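Cap5O (Staphylococcus aureus, PDB 3OJO) binds NAD and probably acts as a UDP-N-acetyl-mannosamine dehydrogenase, an oxidoreductase of capsular polysaccharide biosynthesis. Local coordinates at residues 117-120 against 121-125; 187-190 against 191-195; 287-290 against 291-295; 336-339 against 340-344. All blocks are in the same frame, centred on the assembly; numbering follows the deposited sequence.

Interaction 1. Residues 117-120 against 121-125; sequences PFLK and KGNTI
Leu119, just before a tight turn, and Ile125, beyond it, make the apolar part of the contact. Methyl CD2 of Leu119 meets CD1 of Ile125 at 3.6 Å, and the two side chains meet at a slant. CG of Leu119 lies beside its own backbone N (chi1 -78°), and from there the CD2 branch reaches Ile125 of strand 124-127. Phe87 of strand 86-89 packs on both residues.

The backbone part is a type II beta turn from Lys120 to Asn123. Its closing bond is weak: N of Asn123 is 3.4 Å from O of Lys120. Gly122 takes the positive phi (99°) usual at the third position of such a turn. The side chain of Asn123 folds back over Lys120, and its CB lies 3.3 Å from O of Lys120.

The polar chains diverge. Lys120 bends at chi2 and chi4, which brings its NZ back to O of Phe118 in a weak bond of 3.3 Å. Lys121 points away from the turn. Its NZ bonds to O of Gly148, and the same chain makes a cation-pi contact with Phe149.

The chemistry is therefore divided. The Leu119 and Ile125 methyls and the buried Asn123 side chain lie on the side toward strand 86-89, while the lysines are exposed, where the chain enters a strand of the NAD-binding domain.

Interaction 2. Residues 187-190 against 191-195; sequences CIEA and GKRVY
Glu189 and Lys192 lie side by side and point the same way, three residues apart on helix 185-195. OE2 of Glu189 is 3.5 Å from NZ of Lys192, a salt bridge at rather long range. The carboxylate straddles the end of the lysine chain, for CE of Lys192 is 3.3 Å from OE1 as well as from OE2 of Glu189. In the glutamate CG lies beside the backbone N (chi1 -69°) and the chain bends at chi2 (-55°), which turns its carboxylate to the lysine. The stronger partner of NZ of Lys192 is Glu205 of strand 203-207, so two carboxylates share the one ammonium.

Arg193 takes another course. Its chain folds back over the preceding turn and lays one guanidinium face over the backbone at Glu189 and Ala190. O of Glu189 lies 3.6 Å above that plane, toward its rim. NH2 of Arg193 comes to 3.4 Å from CB of Glu189, so the arginine meets the base of the glutamate and not its carboxylate.

Under these chains run four i to i+4 helix bonds, including N of Val194 to O of Ala190 at 3.2 Å.

The helix forms the crossover of a beta-alpha-beta unit between strands 178-182 and 203-207. Its buried side rests on the Rossmann-type sheet. Ala190 packs on Thr124 and Tyr156, Val194 on Ile126, and Tyr195 on Ile126 and Ile180. Lys192 also ties the helix to strand 203-207 through Glu205.

Interaction 3. Residues 287-290 against 291-295; sequences LIQT and GREIN
Gln289 and Glu293, with Thr290 and Ile294, form two i to i+4 side-chain contacts near the start of the long helix 286-312, in the central domain. The first is at the more open side. OE1 of Glu293 approaches the methylene CG of Gln289 at 3.4 Å, so the carboxylate touches the aliphatic part of the glutamine. The amide and carboxylate planes are only 21° apart. CG of Gln289 lies anti to the backbone N (chi1 -174°), which carries it alongside OE1 of Glu293.

The second contact is apolar and buried. CG2 of Thr290 meets CD1 of Ile294 at 3.9 Å. OG1 of Thr290 turns instead to O of Lys286, a bond within the helix. Four i to i+4 backbone bonds run beneath, among them N of Glu293 to O of Gln289 at 2.9 Å.

Arg292 leads away from both pairs and bonds through NH1 to Asn296. Helix 208-238 packs against this part through Ile288, Ile294 and Asn295. The second subunit covers the Leu287 and Ile294 side: its Leu287 packs on Ile294, and its Glu231 accepts bonds from N of Leu287 and N of Ile288. The contact thus lies where helix 286-312 meets both helix 208-238 and the dimer partner.

Interaction 4. Residues 336-339 against 340-344; sequences PAFD and IYELL
Phe338 and Tyr341 carry an oblique aromatic contact, three residues apart at the start of helix 336-346. Their centroids are 5.5 Å apart and the ring planes are turned by 50°. CE1 of Phe338 is the closest ring atom to the tyrosine, at 3.8 Å from CD2 of Tyr341. In both residues CG is anti to the backbone N (chi1 -170° for Phe338), which throws the two rings out from the helix on the same flank. Glu342 also meets the phenylalanine, with its OE1 3.9 Å from CE2 of Phe338. Tyr341 thus lies nearest CE1 and Glu342 nearest CE2 of the ring, both approaching obliquely.

Asp339 runs beside Glu342 and points the same way. OD2 of Asp339 is 4.1 Å from OE1 of Glu342. These are like charges close together, and their proximity would probably raise the proton affinity of one or both acids.

Ile340 faces the buried side. Its CD1 packs 3.3 Å from O of Pro336, and the same carbonyl accepts the N-H of Ile340 at 3.0 Å. Beyond the segments, Ile340 lies on Pro299, Val302 and Val303 of helix 286-312.

N of Phe338 is held by OG of Ser335, just before the helix.

The arrangement is that of a crossover helix in a beta-alpha-beta unit. Helix 336-346 joins strands 317-321 and 351-355 of the parallel sheet in the UDP-binding domain, and Tyr341 and Leu344 pack on Val352. It begins shortly after the NAD-binding residue Arg333.

Interactions 1 and 2 belong to the NAD-binding domain and touch where Thr124 meets Ala190. Interaction 1 leads into a strand of the sheet, and interaction 2 lies in a helix packed on that sheet. Interaction 3, in the central domain, is the most buried and the only one reached by the second subunit. The others are partly buried, with exposed lysines in interaction 1. Interaction 4 lies in the UDP-binding domain, with nearest atoms about 6 Å from interaction 3, and packs on the same helix 286-312 further along. Interactions 2 and 4 both lie in crossover helices, but one carries a salt bridge and the other an aromatic pair beside two like charges. Interaction 1 alone is a turn.

Interaction 1. Residues 117-120 against 121-125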
loop_
_atom_site.group_PDB
_atom_site.type_symbol
_atom_site.label_atom_id
_atom_site.label_comp_id
_atom_site.label_asym_id
_atom_site.label_seq_id
_atom_site.Cartn_x
_atom_site.Cartn_y
_atom_site.Cartn_z
ATOM N N PRO B 117 28.671 -29.508 -14.308
ATOM C CA PRO B 117 29.698 -30.296 -15.022
ATOM C C PRO B 117 30.059 -29.812 -16.430
ATOM O O PRO B 117 31.072 -30.239 -16.973
ATOM C CB PRO B 117 29.091 -31.703 -15.082
ATOM C CG PRO B 117 28.018 -31.721 -14.083
ATOM C CD PRO B 117 27.485 -30.342 -14.018
ATOM N N PHE B 118 29.236 -28.943 -17.021
ATOM C CA PHE B 118 29.436 -28.446 -18.380
ATOM C C PHE B 118 30.066 -27.061 -18.437
ATOM O O PHE B 118 30.367 -26.577 -19.529
ATOM C CB PHE B 118 28.106 -28.488 -19.151
ATOM C CG PHE B 118 27.441 -29.846 -19.101
ATOM C CD1 PHE B 118 27.786 -30.842 -20.005
ATOM C CD2 PHE B 118 26.498 -30.140 -18.124
ATOM C CE1 PHE B 118 27.196 -32.103 -19.934
ATOM C CE2 PHE B 118 25.910 -31.402 -18.051
ATOM C CZ PHE B 118 26.253 -32.372 -18.963
ATOM N N LEU B 119 30.277 -26.432 -17.266
ATOM C CA LEU B 119 30.820 -25.084 -17.147
ATOM C C LEU B 119 32.251 -24.918 -17.615
ATOM O O LEU B 119 33.132 -25.681 -17.226
ATOM C CB LEU B 119 30.669 -24.542 -15.721
ATOM C CG LEU B 119 29.285 -24.030 -15.319
ATOM C CD1 LEU B 119 29.311 -23.495 -13.912
ATOM C CD2 LEU B 119 28.797 -22.955 -16.270
ATOM N N LYS B 120 32.470 -23.895 -18.443
ATOM C CA LYS B 120 33.763 -23.525 -19.008
ATOM C C LYS B 120 34.000 -22.036 -18.735
ATOM O O LYS B 120 33.037 -21.296 -18.520
ATOM C CB LYS B 120 33.795 -23.792 -20.536
ATOM C CG LYS B 120 33.271 -25.167 -20.998
ATOM C CD LYS B 120 34.304 -26.290 -20.901
ATOM C CE LYS B 120 33.773 -27.611 -21.424
ATOM N NZ LYS B 120 33.014 -28.376 -20.390
ATOM N N LYS B 121 35.275 -21.594 -18.727
ATOM C CA LYS B 121 35.588 -20.180 -18.504
ATOM C C LYS B 121 34.985 -19.303 -19.615
ATOM O O LYS B 121 34.974 -19.709 -20.782
ATOM C CB LYS B 121 37.099 -19.962 -18.332
ATOM C CG LYS B 121 37.592 -20.377 -16.947
ATOM C CD LYS B 121 39.086 -20.214 -16.757
ATOM C CE LYS B 121 39.494 -20.332 -15.301
ATOM N NZ LYS B 121 39.252 -21.694 -14.730
ATOM N N GLY B 122 34.412 -18.165 -19.217
ATOM C CA GLY B 122 33.765 -17.208 -20.116
ATOM C C GLY B 122 32.249 -17.307 -20.174
ATOM O O GLY B 122 31.593 -16.426 -20.743
ATOM N N ASN B 123 31.680 -18.382 -19.578
ATOM C CA ASN B 123 30.241 -18.665 -19.555
ATOM C C ASN B 123 29.398 -17.682 -18.734
ATOM O O ASN B 123 29.878 -17.109 -17.747
ATOM C CB ASN B 123 29.980 -20.107 -19.093
ATOM C CG ASN B 123 30.331 -21.179 -20.105
ATOM O OD1 ASN B 123 30.719 -20.912 -21.261
ATOM N ND2 ASN B 123 30.178 -22.426 -19.687
ATOM N N THR B 124 28.124 -17.515 -19.149
ATOM C CA THR B 124 27.138 -16.669 -18.473
ATOM C C THR B 124 25.976 -17.524 -17.953
ATOM O O THR B 124 25.452 -18.361 -18.689
ATOM C CB THR B 124 26.663 -15.520 -19.372
ATOM O OG1 THR B 124 27.802 -14.855 -19.912
ATOM C CG2 THR B 124 25.781 -14.502 -18.622
ATOM N N ILE B 125 25.604 -17.326 -16.675
ATOM C CA ILE B 125 24.466 -17.987 -16.040
ATOM C C ILE B 125 23.450 -16.904 -15.732
ATOM O O ILE B 125 23.745 -15.974 -14.982
ATOM C CB ILE B 125 24.827 -18.819 -14.770
ATOM C CG1 ILE B 125 26.046 -19.795 -14.985
ATOM C CG2 ILE B 125 23.591 -19.504 -14.161
ATOM C CD1 ILE B 125 25.939 -20.851 -15.967
#

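Interaction 2. Residues 187-190 against 191-195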
loop_
_atom_site.group_PDB
_atom_site.type_symbol
_atom_site.label_atom_id
_atom_site.label_comp_id
_atom_site.label_asym_id
_atom_site.label_seq_id
_atom_site.Cartn_x
_atom_site.Cartn_y
_atom_site.Cartn_z
ATOM N N CYS B 187 29.325 -8.777 -15.102
ATOM C CA CYS B 187 28.146 -9.648 -15.209
ATOM C C CYS B 187 27.015 -8.897 -15.905
ATOM O O CYS B 187 26.377 -9.449 -16.809
ATOM C CB CYS B 187 27.714 -10.150 -13.837
ATOM S SG CYS B 187 28.947 -11.177 -12.980
ATOM N N ILE B 188 26.842 -7.602 -15.541
ATOM C CA ILE B 188 25.858 -6.698 -16.138
ATOM C C ILE B 188 26.093 -6.583 -17.648
ATOM O O ILE B 188 25.133 -6.639 -18.420
ATOM C CB ILE B 188 25.825 -5.308 -15.429
ATOM C CG1 ILE B 188 25.464 -5.453 -13.935
ATOM C CG2 ILE B 188 24.859 -4.351 -16.120
ATOM C CD1 ILE B 188 25.902 -4.262 -12.985
ATOM N N GLU B 189 27.362 -6.433 -18.065
ATOM C CA GLU B 189 27.742 -6.311 -19.479
ATOM C C GLU B 189 27.465 -7.591 -20.262
ATOM O O GLU B 189 26.975 -7.518 -21.403
ATOM C CB GLU B 189 29.207 -5.871 -19.626
ATOM C CG GLU B 189 29.477 -4.440 -19.186
ATOM C CD GLU B 189 28.638 -3.363 -19.848
ATOM O OE1 GLU B 189 28.572 -3.339 -21.100
ATOM O OE2 GLU B 189 28.034 -2.548 -19.108
ATOM N N ALA B 190 27.734 -8.757 -19.627
ATOM C CA ALA B 190 27.480 -10.076 -20.199
ATOM C C ALA B 190 25.964 -10.310 -20.418
ATOM O O ALA B 190 25.567 -10.857 -21.458
ATOM C CB ALA B 190 28.064 -11.142 -19.298
ATOM N N GLY B 191 25.149 -9.847 -19.457
ATOM C CA GLY B 191 23.689 -9.909 -19.508
ATOM C C GLY B 191 23.128 -9.103 -20.659
ATOM O O GLY B 191 22.261 -9.593 -21.391
ATOM N N LYS B 192 23.649 -7.872 -20.852
ATOM C CA LYS B 192 23.255 -6.981 -21.951
ATOM C C LYS B 192 23.580 -7.613 -23.295
ATOM O O LYS B 192 22.782 -7.512 -24.226
ATOM C CB LYS B 192 23.967 -5.616 -21.859
ATOM C CG LYS B 192 23.601 -4.765 -20.635
ATOM C CD LYS B 192 23.837 -3.276 -20.874
ATOM C CE LYS B 192 25.294 -2.889 -20.878
ATOM N NZ LYS B 192 25.503 -1.466 -21.262
ATOM N N ARG B 193 24.752 -8.290 -23.378
ATOM C CA ARG B 193 25.224 -8.973 -24.585
ATOM C C ARG B 193 24.203 -10.028 -25.053
ATOM O O ARG B 193 23.856 -10.098 -26.246
ATOM C CB ARG B 193 26.614 -9.605 -24.337
ATOM C CG ARG B 193 27.771 -8.803 -24.931
ATOM C CD ARG B 193 29.118 -9.254 -24.400
ATOM N NE ARG B 193 29.768 -8.179 -23.647
ATOM C CZ ARG B 193 30.584 -8.361 -22.611
ATOM N NH1 ARG B 193 30.867 -9.589 -22.185
ATOM N NH2 ARG B 193 31.114 -7.316 -21.984
ATOM N N VAL B 194 23.676 -10.795 -24.077
ATOM C CA VAL B 194 22.713 -11.870 -24.317
ATOM C C VAL B 194 21.380 -11.341 -24.832
ATOM O O VAL B 194 20.953 -11.713 -25.923
ATOM C CB VAL B 194 22.593 -12.818 -23.099
ATOM C CG1 VAL B 194 21.531 -13.890 -23.330
ATOM C CG2 VAL B 194 23.936 -13.456 -22.783
ATOM N N TYR B 195 20.768 -10.425 -24.089
ATOM C CA TYR B 195 19.467 -9.848 -24.429
ATOM C C TYR B 195 19.416 -8.917 -25.629
ATOM O O TYR B 195 18.368 -8.808 -26.273
ATOM C CB TYR B 195 18.792 -9.271 -23.180
ATOM C CG TYR B 195 18.411 -10.364 -22.202
ATOM C CD1 TYR B 195 19.123 -10.547 -21.018
ATOM C CD2 TYR B 195 17.391 -11.269 -22.496
ATOM C CE1 TYR B 195 18.801 -11.577 -20.135
ATOM C CE2 TYR B 195 17.065 -12.304 -21.620
ATOM C CZ TYR B 195 17.761 -12.444 -20.435
ATOM O OH TYR B 195 17.427 -13.462 -19.570
#

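Interaction 3. Residues 287-290 against 291-295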
loop_
_atom_site.group_PDB
_atom_site.type_symbol
_atom_site.label_atom_id
_atom_site.label_comp_id
_atom_site.label_asym_id
_atom_site.label_seq_id
_atom_site.Cartn_x
_atom_site.Cartn_y
_atom_site.Cartn_z
ATOM N N LEU B 287 4.348 -6.828 9.096
ATOM C CA LEU B 287 3.306 -6.338 8.180
ATOM C C LEU B 287 3.035 -7.310 7.070
ATOM O O LEU B 287 1.874 -7.557 6.749
ATOM C CB LEU B 287 3.681 -4.976 7.567
ATOM C CG LEU B 287 2.541 -4.167 6.925
ATOM C CD1 LEU B 287 1.602 -3.588 7.979
ATOM C CD2 LEU B 287 3.096 -3.032 6.157
ATOM N N ILE B 288 4.115 -7.848 6.455
ATOM C CA ILE B 288 4.022 -8.834 5.374
ATOM C C ILE B 288 3.266 -10.083 5.862
ATOM O O ILE B 288 2.369 -10.547 5.168
ATOM C CB ILE B 288 5.408 -9.147 4.732
ATOM C CG1 ILE B 288 5.997 -7.876 4.084
ATOM C CG2 ILE B 288 5.297 -10.283 3.691
ATOM C CD1 ILE B 288 7.504 -7.852 3.910
ATOM N N GLN B 289 3.616 -10.588 7.056
ATOM C CA GLN B 289 2.998 -11.753 7.699
ATOM C C GLN B 289 1.489 -11.539 7.910
ATOM O O GLN B 289 0.684 -12.389 7.526
ATOM C CB GLN B 289 3.690 -12.011 9.042
ATOM C CG GLN B 289 3.262 -13.282 9.766
ATOM C CD GLN B 289 3.898 -13.339 11.131
ATOM O OE1 GLN B 289 3.678 -12.470 11.990
ATOM N NE2 GLN B 289 4.703 -14.367 11.360
ATOM N N THR B 290 1.119 -10.399 8.520
ATOM C CA THR B 290 -0.260 -9.986 8.777
ATOM C C THR B 290 -1.058 -9.921 7.469
ATOM O O THR B 290 -2.162 -10.462 7.415
ATOM C CB THR B 290 -0.258 -8.676 9.557
ATOM O OG1 THR B 290 0.576 -8.834 10.711
ATOM C CG2 THR B 290 -1.655 -8.253 9.972
ATOM N N GLY B 291 -0.467 -9.311 6.427
ATOM C CA GLY B 291 -1.065 -9.213 5.103
ATOM C C GLY B 291 -1.405 -10.567 4.510
ATOM O O GLY B 291 -2.454 -10.737 3.904
ATOM N N ARG B 292 -0.510 -11.530 4.696
ATOM C CA ARG B 292 -0.612 -12.918 4.245
ATOM C C ARG B 292 -1.713 -13.655 5.033
ATOM O O ARG B 292 -2.529 -14.372 4.442
ATOM C CB ARG B 292 0.746 -13.622 4.429
ATOM C CG ARG B 292 1.761 -13.343 3.321
ATOM C CD ARG B 292 1.677 -14.356 2.197
ATOM N NE ARG B 292 0.582 -14.068 1.259
ATOM C CZ ARG B 292 -0.536 -14.785 1.148
ATOM N NH1 ARG B 292 -0.719 -15.864 1.900
ATOM N NH2 ARG B 292 -1.478 -14.428 0.287
ATOM N N GLU B 293 -1.754 -13.425 6.361
ATOM C CA GLU B 293 -2.755 -13.987 7.267
ATOM C C GLU B 293 -4.157 -13.566 6.851
ATOM O O GLU B 293 -5.044 -14.426 6.788
ATOM C CB GLU B 293 -2.486 -13.565 8.721
ATOM C CG GLU B 293 -1.315 -14.292 9.381
ATOM C CD GLU B 293 -0.770 -13.738 10.691
ATOM O OE1 GLU B 293 0.309 -14.209 11.118
ATOM O OE2 GLU B 293 -1.417 -12.851 11.297
ATOM N N ILE B 294 -4.346 -12.248 6.523
ATOM C CA ILE B 294 -5.614 -11.664 6.078
ATOM C C ILE B 294 -6.020 -12.270 4.756
ATOM O O ILE B 294 -7.149 -12.737 4.633
ATOM C CB ILE B 294 -5.616 -10.096 6.079
ATOM C CG1 ILE B 294 -5.410 -9.534 7.500
ATOM C CG2 ILE B 294 -6.900 -9.524 5.486
ATOM C CD1 ILE B 294 -4.682 -8.239 7.539
ATOM N N ASN B 295 -5.085 -12.345 3.799
ATOM C CA ASN B 295 -5.340 -12.933 2.483
ATOM C C ASN B 295 -5.673 -14.423 2.525
ATOM O O ASN B 295 -6.542 -14.878 1.764
ATOM C CB ASN B 295 -4.244 -12.588 1.473
ATOM C CG ASN B 295 -4.187 -11.111 1.149
ATOM O OD1 ASN B 295 -5.174 -10.378 1.251
ATOM N ND2 ASN B 295 -3.026 -10.630 0.760
#

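Interaction 4. Residues 336-339 against 340-344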
loop_
_atom_site.group_PDB
_atom_site.type_symbol
_atom_site.label_atom_id
_atom_site.label_comp_id
_atom_site.label_asym_id
_atom_site.label_seq_id
_atom_site.Cartn_x
_atom_site.Cartn_y
_atom_site.Cartn_z
ATOM N N PRO B 336 -7.094 -19.195 -4.654
ATOM C CA PRO B 336 -8.058 -19.018 -3.550
ATOM C C PRO B 336 -9.473 -19.507 -3.942
ATOM O O PRO B 336 -10.214 -19.986 -3.095
ATOM C CB PRO B 336 -7.987 -17.526 -3.253
ATOM C CG PRO B 336 -7.561 -16.891 -4.556
ATOM C CD PRO B 336 -6.693 -17.901 -5.253
ATOM N N ALA B 337 -9.815 -19.439 -5.249
ATOM C CA ALA B 337 -11.090 -19.893 -5.841
ATOM C C ALA B 337 -11.229 -21.430 -5.696
ATOM O O ALA B 337 -12.299 -21.922 -5.340
ATOM C CB ALA B 337 -11.152 -19.496 -7.308
ATOM N N PHE B 338 -10.128 -22.171 -5.929
ATOM C CA PHE B 338 -10.112 -23.618 -5.765
ATOM C C PHE B 338 -10.177 -23.952 -4.303
ATOM O O PHE B 338 -10.847 -24.915 -3.946
ATOM C CB PHE B 338 -8.876 -24.272 -6.407
ATOM C CG PHE B 338 -9.027 -25.771 -6.420
ATOM C CD1 PHE B 338 -9.748 -26.404 -7.426
ATOM C CD2 PHE B 338 -8.537 -26.545 -5.375
ATOM C CE1 PHE B 338 -9.926 -27.787 -7.419
ATOM C CE2 PHE B 338 -8.757 -27.926 -5.347
ATOM C CZ PHE B 338 -9.441 -28.533 -6.375
ATOM N N ASP B 339 -9.476 -23.171 -3.451
ATOM C CA ASP B 339 -9.488 -23.350 -1.997
ATOM C C ASP B 339 -10.892 -23.275 -1.417
ATOM O O ASP B 339 -11.250 -24.104 -0.578
ATOM C CB ASP B 339 -8.548 -22.352 -1.333
ATOM C CG ASP B 339 -7.092 -22.740 -1.498
ATOM O OD1 ASP B 339 -6.226 -22.089 -0.859
ATOM O OD2 ASP B 339 -6.815 -23.712 -2.241
ATOM N N ILE B 340 -11.721 -22.363 -1.970
ATOM C CA ILE B 340 -13.124 -22.165 -1.587
ATOM C C ILE B 340 -13.941 -23.377 -2.011
ATOM O O ILE B 340 -14.678 -23.920 -1.189
ATOM C CB ILE B 340 -13.706 -20.804 -2.104
ATOM C CG1 ILE B 340 -12.986 -19.610 -1.426
ATOM C CG2 ILE B 340 -15.211 -20.704 -1.856
ATOM C CD1 ILE B 340 -12.947 -18.327 -2.174
ATOM N N TYR B 341 -13.791 -23.807 -3.284
ATOM C CA TYR B 341 -14.495 -24.953 -3.881
ATOM C C TYR B 341 -14.303 -26.218 -3.046
ATOM O O TYR B 341 -15.268 -26.876 -2.707
ATOM C CB TYR B 341 -14.031 -25.170 -5.341
ATOM C CG TYR B 341 -14.391 -26.520 -5.930
ATOM C CD1 TYR B 341 -15.682 -26.782 -6.386
ATOM C CD2 TYR B 341 -13.451 -27.551 -5.994
ATOM C CE1 TYR B 341 -16.028 -28.033 -6.896
ATOM C CE2 TYR B 341 -13.787 -28.805 -6.501
ATOM C CZ TYR B 341 -15.071 -29.038 -6.960
ATOM O OH TYR B 341 -15.393 -30.264 -7.469
ATOM N N GLU B 342 -13.062 -26.515 -2.714
ATOM C CA GLU B 342 -12.613 -27.642 -1.920
ATOM C C GLU B 342 -13.192 -27.582 -0.477
ATOM O O GLU B 342 -13.552 -28.625 0.068
ATOM C CB GLU B 342 -11.072 -27.623 -1.943
ATOM C CG GLU B 342 -10.336 -28.634 -1.084
ATOM C CD GLU B 342 -8.833 -28.417 -0.973
ATOM O OE1 GLU B 342 -8.319 -27.409 -1.520
ATOM O OE2 GLU B 342 -8.166 -29.271 -0.339
ATOM N N LEU B 343 -13.264 -26.369 0.128
ATOM C CA LEU B 343 -13.812 -26.123 1.472
ATOM C C LEU B 343 -15.306 -26.318 1.434
ATOM O O LEU B 343 -15.875 -26.900 2.360
ATOM C CB LEU B 343 -13.513 -24.683 1.969
ATOM C CG LEU B 343 -12.125 -24.402 2.547
ATOM C CD1 LEU B 343 -11.899 -22.906 2.680
ATOM C CD2 LEU B 343 -11.912 -25.116 3.872
ATOM N N LEU B 344 -15.936 -25.822 0.373
ATOM C CA LEU B 344 -17.368 -25.964 0.172
ATOM C C LEU B 344 -17.715 -27.446 -0.070
ATOM O O LEU B 344 -18.726 -27.931 0.450
ATOM C CB LEU B 344 -17.853 -25.081 -0.992
ATOM C CG LEU B 344 -18.013 -23.585 -0.753
ATOM C CD1 LEU B 344 -18.658 -22.940 -1.943
ATOM C CD2 LEU B 344 -18.827 -23.281 0.501
#